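Local coordinates for cyclic UMP-AMP synthase (Rhodothermus marinus SG0.5JP17-172, PDB 6E0K), which uses magnesium to make 3',3'-cUAMP, the second messenger of a CBASS antiphage defence system, from UTP and ATP, at residues L45-G57 / K187-Y199. Residues are numbered along the deposited sequence; the frame is centred on the assembly and turned at random.
Sequences LQGSYKNSTNIRG and KPTIRMFKNARTY
The CA atoms of T53 and R191 are the nearest pair, 5.6 Å apart, where the loop after helix 47-50 passes helix 186-202. A Schellman motif at S52 ends the short helix, and the carbonyls of N51, S52 and T53 in turn each take a cationic side chain. K187 NZ, its chain bent at chi2 (-56°) and chi4, reaches N51 O at 2.8 Å from above the carbonyl plane; a water bridges it to N51 OD1. R191 NH1 donates to S52 O at 2.8 Å, nearly head-on and in the guanidinium plane, while NE goes to S12 O. K194, extended beyond CG, brings NZ to T53 O at 3.0 Å and weakly to OG1, whose stronger partner is E216. T53 CG2 lies 3.7 Å from I190 CG2. I55 and N195 lie alongside, pointing opposite ways, I55 CD1 3.5 Å from N195 OD1, and I55 CG2 sits 3.8 Å from K194 CB. One water joins I55 O to N195 ND2, which also bonds W11 O, another to OD1. K194 binds ATP, as do Q46, G47 and S48, so the contact joins two parts of the nucleotide site. N51 packs on helix 168-181, M192 and F193 on helix 231-244, and L45 on strand 61-68.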
# COMPACT_ATOMS: atom_id res chain seq x y z
N LEU A 45 -2.83 -6.01 -8.74
CA LEU A 45 -3.04 -5.89 -7.31
C LEU A 45 -2.10 -4.86 -6.71
O LEU A 45 -1.00 -4.63 -7.21
CB LEU A 45 -2.80 -7.22 -6.60
CG LEU A 45 -3.81 -8.30 -6.94
CD1 LEU A 45 -3.64 -9.45 -5.96
CD2 LEU A 45 -5.22 -7.72 -6.89
N GLN A 46 -2.55 -4.26 -5.62
CA GLN A 46 -1.68 -3.46 -4.78
C GLN A 46 -1.90 -3.91 -3.35
O GLN A 46 -2.56 -4.93 -3.10
CB GLN A 46 -1.95 -1.96 -4.97
CG GLN A 46 -3.32 -1.48 -4.47
CD GLN A 46 -3.40 0.05 -4.45
OE1 GLN A 46 -2.39 0.73 -4.26
NE2 GLN A 46 -4.61 0.59 -4.62
N GLY A 47 -1.33 -3.17 -2.40
CA GLY A 47 -1.67 -3.53 -1.03
C GLY A 47 -0.91 -4.75 -0.55
O GLY A 47 0.05 -5.22 -1.16
N SER A 48 -1.39 -5.28 0.57
CA SER A 48 -0.62 -6.29 1.30
C SER A 48 -0.43 -7.56 0.48
O SER A 48 0.66 -8.14 0.46
CB SER A 48 -1.28 -6.59 2.64
OG SER A 48 -2.53 -7.23 2.46
N TYR A 49 -1.48 -8.02 -0.22
CA TYR A 49 -1.32 -9.26 -0.98
C TYR A 49 -0.27 -9.11 -2.07
O TYR A 49 0.58 -9.98 -2.27
CB TYR A 49 -2.65 -9.70 -1.60
CG TYR A 49 -3.68 -10.21 -0.64
CD1 TYR A 49 -3.47 -11.35 0.13
CD2 TYR A 49 -4.92 -9.58 -0.55
CE1 TYR A 49 -4.47 -11.83 0.98
CE2 TYR A 49 -5.89 -10.05 0.30
CZ TYR A 49 -5.67 -11.18 1.05
OH TYR A 49 -6.68 -11.62 1.87
N LYS A 50 -0.32 -7.99 -2.80
CA LYS A 50 0.65 -7.75 -3.86
C LYS A 50 2.06 -7.72 -3.30
O LYS A 50 2.99 -8.26 -3.90
CB LYS A 50 0.35 -6.42 -4.54
CG LYS A 50 1.38 -5.99 -5.55
CD LYS A 50 1.42 -6.92 -6.74
CE LYS A 50 2.36 -6.40 -7.81
NZ LYS A 50 2.36 -7.25 -9.03
N ASN A 51 2.22 -7.10 -2.14
CA ASN A 51 3.54 -6.86 -1.58
C ASN A 51 3.99 -7.97 -0.65
O ASN A 51 5.04 -7.84 -0.01
CB ASN A 51 3.58 -5.51 -0.88
CG ASN A 51 3.59 -4.36 -1.88
OD1 ASN A 51 4.64 -3.97 -2.37
ND2 ASN A 51 2.41 -3.86 -2.22
N SER A 52 3.23 -9.06 -0.60
CA SER A 52 3.53 -10.22 0.24
C SER A 52 3.64 -9.86 1.71
O SER A 52 4.36 -10.51 2.45
CB SER A 52 4.81 -10.93 -0.21
OG SER A 52 4.71 -11.35 -1.55
N THR A 53 2.91 -8.84 2.15
CA THR A 53 2.91 -8.47 3.55
C THR A 53 1.58 -8.74 4.23
O THR A 53 1.37 -8.29 5.36
CB THR A 53 3.28 -6.99 3.72
OG1 THR A 53 2.35 -6.19 2.98
CG2 THR A 53 4.67 -6.73 3.18
N ASN A 54 0.70 -9.52 3.60
CA ASN A 54 -0.57 -9.86 4.23
C ASN A 54 -0.35 -10.84 5.40
O ASN A 54 0.36 -11.84 5.26
CB ASN A 54 -1.54 -10.47 3.21
CG ASN A 54 -0.96 -11.69 2.52
OD1 ASN A 54 0.05 -11.60 1.81
ND2 ASN A 54 -1.60 -12.84 2.71
N ILE A 55 -0.94 -10.52 6.55
CA ILE A 55 -0.84 -11.42 7.71
C ILE A 55 -2.06 -12.33 7.84
O ILE A 55 -2.03 -13.25 8.67
CB ILE A 55 -0.60 -10.63 9.02
CG1 ILE A 55 -1.72 -9.63 9.27
CG2 ILE A 55 0.77 -9.95 8.97
CD1 ILE A 55 -1.65 -8.96 10.65
N ARG A 56 -3.10 -12.11 7.05
CA ARG A 56 -4.24 -13.02 6.97
C ARG A 56 -4.45 -13.41 5.51
O ARG A 56 -3.88 -12.82 4.59
CB ARG A 56 -5.52 -12.39 7.53
CG ARG A 56 -5.38 -11.83 8.95
CD ARG A 56 -6.72 -11.42 9.51
NE ARG A 56 -7.66 -12.53 9.45
CZ ARG A 56 -7.81 -13.45 10.40
NH1 ARG A 56 -7.08 -13.40 11.51
NH2 ARG A 56 -8.70 -14.42 10.25
N GLY A 57 -5.31 -14.42 5.32
CA GLY A 57 -5.72 -14.82 3.99
C GLY A 57 -7.13 -14.44 3.64
O GLY A 57 -7.61 -14.85 2.57
N LYS A 187 10.38 -8.52 3.88
CA LYS A 187 8.93 -8.74 3.96
C LYS A 187 8.55 -9.56 5.19
O LYS A 187 7.56 -9.22 5.85
CB LYS A 187 8.42 -9.41 2.67
CG LYS A 187 8.66 -8.56 1.43
CD LYS A 187 8.08 -7.18 1.56
CE LYS A 187 8.27 -6.39 0.27
NZ LYS A 187 7.63 -7.08 -0.90
N PRO A 188 9.27 -10.64 5.55
CA PRO A 188 8.95 -11.30 6.83
C PRO A 188 9.03 -10.36 8.01
O PRO A 188 8.26 -10.50 8.97
CB PRO A 188 9.99 -12.42 6.93
CG PRO A 188 10.37 -12.71 5.49
CD PRO A 188 10.30 -11.37 4.79
N THR A 189 9.95 -9.39 7.97
CA THR A 189 10.07 -8.46 9.09
C THR A 189 8.86 -7.54 9.16
O THR A 189 8.34 -7.27 10.25
CB THR A 189 11.37 -7.66 8.97
OG1 THR A 189 12.48 -8.57 9.08
CG2 THR A 189 11.48 -6.63 10.10
N ILE A 190 8.38 -7.05 8.01
CA ILE A 190 7.15 -6.27 7.99
C ILE A 190 6.02 -7.07 8.62
O ILE A 190 5.26 -6.56 9.45
CB ILE A 190 6.79 -5.85 6.56
CG1 ILE A 190 7.78 -4.81 6.03
CG2 ILE A 190 5.37 -5.29 6.52
CD1 ILE A 190 7.56 -4.55 4.54
N ARG A 191 5.89 -8.33 8.23
CA ARG A 191 4.79 -9.14 8.75
C ARG A 191 4.93 -9.37 10.24
O ARG A 191 3.94 -9.33 10.97
CB ARG A 191 4.70 -10.46 7.99
CG ARG A 191 4.41 -10.24 6.50
CD ARG A 191 4.07 -11.53 5.76
NE ARG A 191 5.11 -12.55 5.94
CZ ARG A 191 6.01 -12.89 5.02
NH1 ARG A 191 6.01 -12.33 3.81
NH2 ARG A 191 6.92 -13.82 5.32
N MET A 192 6.16 -9.61 10.71
CA MET A 192 6.42 -9.74 12.14
C MET A 192 5.92 -8.53 12.90
O MET A 192 5.20 -8.66 13.90
CB MET A 192 7.91 -9.94 12.38
CG MET A 192 8.26 -10.03 13.87
SD MET A 192 10.03 -9.95 14.17
CE MET A 192 10.39 -8.24 13.74
N PHE A 193 6.26 -7.33 12.43
CA PHE A 193 5.81 -6.13 13.15
C PHE A 193 4.31 -5.92 13.01
O PHE A 193 3.66 -5.48 13.97
CB PHE A 193 6.59 -4.91 12.67
CG PHE A 193 7.96 -4.81 13.27
CD1 PHE A 193 8.13 -4.66 14.64
CD2 PHE A 193 9.09 -4.85 12.46
CE1 PHE A 193 9.39 -4.56 15.20
CE2 PHE A 193 10.37 -4.74 13.01
CZ PHE A 193 10.51 -4.61 14.40
N LYS A 194 3.72 -6.22 11.85
CA LYS A 194 2.27 -6.16 11.73
C LYS A 194 1.58 -7.08 12.73
O LYS A 194 0.59 -6.70 13.36
CB LYS A 194 1.83 -6.52 10.30
CG LYS A 194 2.01 -5.41 9.31
CD LYS A 194 1.55 -5.92 7.95
CE LYS A 194 1.49 -4.87 6.90
NZ LYS A 194 0.64 -5.43 5.80
N ASN A 195 2.05 -8.32 12.83
CA ASN A 195 1.44 -9.24 13.79
C ASN A 195 1.72 -8.84 15.24
O ASN A 195 0.86 -9.04 16.11
CB ASN A 195 1.91 -10.67 13.53
CG ASN A 195 0.95 -11.45 12.64
OD1 ASN A 195 -0.27 -11.40 12.80
ND2 ASN A 195 1.51 -12.18 11.68
N ALA A 196 2.89 -8.28 15.52
CA ALA A 196 3.15 -7.76 16.86
C ALA A 196 2.17 -6.64 17.20
O ALA A 196 1.57 -6.63 18.29
CB ALA A 196 4.59 -7.26 16.96
N ARG A 197 1.98 -5.71 16.27
CA ARG A 197 0.99 -4.64 16.42
C ARG A 197 -0.41 -5.21 16.68
O ARG A 197 -1.10 -4.79 17.61
CB ARG A 197 1.00 -3.78 15.16
CG ARG A 197 -0.13 -2.77 15.02
CD ARG A 197 -0.42 -2.52 13.54
NE ARG A 197 -0.88 -3.75 12.93
CZ ARG A 197 -1.11 -3.94 11.63
NH1 ARG A 197 -0.92 -2.99 10.71
NH2 ARG A 197 -1.54 -5.13 11.24
N THR A 198 -0.85 -6.15 15.84
CA THR A 198 -2.20 -6.68 15.94
C THR A 198 -2.39 -7.48 17.23
O THR A 198 -3.46 -7.43 17.85
CB THR A 198 -2.51 -7.52 14.70
OG1 THR A 198 -2.53 -6.63 13.58
CG2 THR A 198 -3.84 -8.24 14.82
N TYR A 199 -1.35 -8.19 17.67
CA TYR A 199 -1.39 -8.85 18.98
C TYR A 199 -1.69 -7.84 20.09
O TYR A 199 -2.52 -8.11 20.98
CB TYR A 199 -0.07 -9.57 19.22
CG TYR A 199 0.16 -10.06 20.63
CD1 TYR A 199 0.86 -9.30 21.54
CD2 TYR A 199 -0.28 -11.31 21.02
CE1 TYR A 199 1.08 -9.75 22.83
CE2 TYR A 199 -0.05 -11.77 22.30
CZ TYR A 199 0.63 -10.98 23.19
OH TYR A 199 0.85 -11.42 24.47
O HOH W 1 7.08 -4.91 -2.68
O HOH W 2 0.37 -14.13 9.76
O HOH W 3 -2.48 -12.57 11.61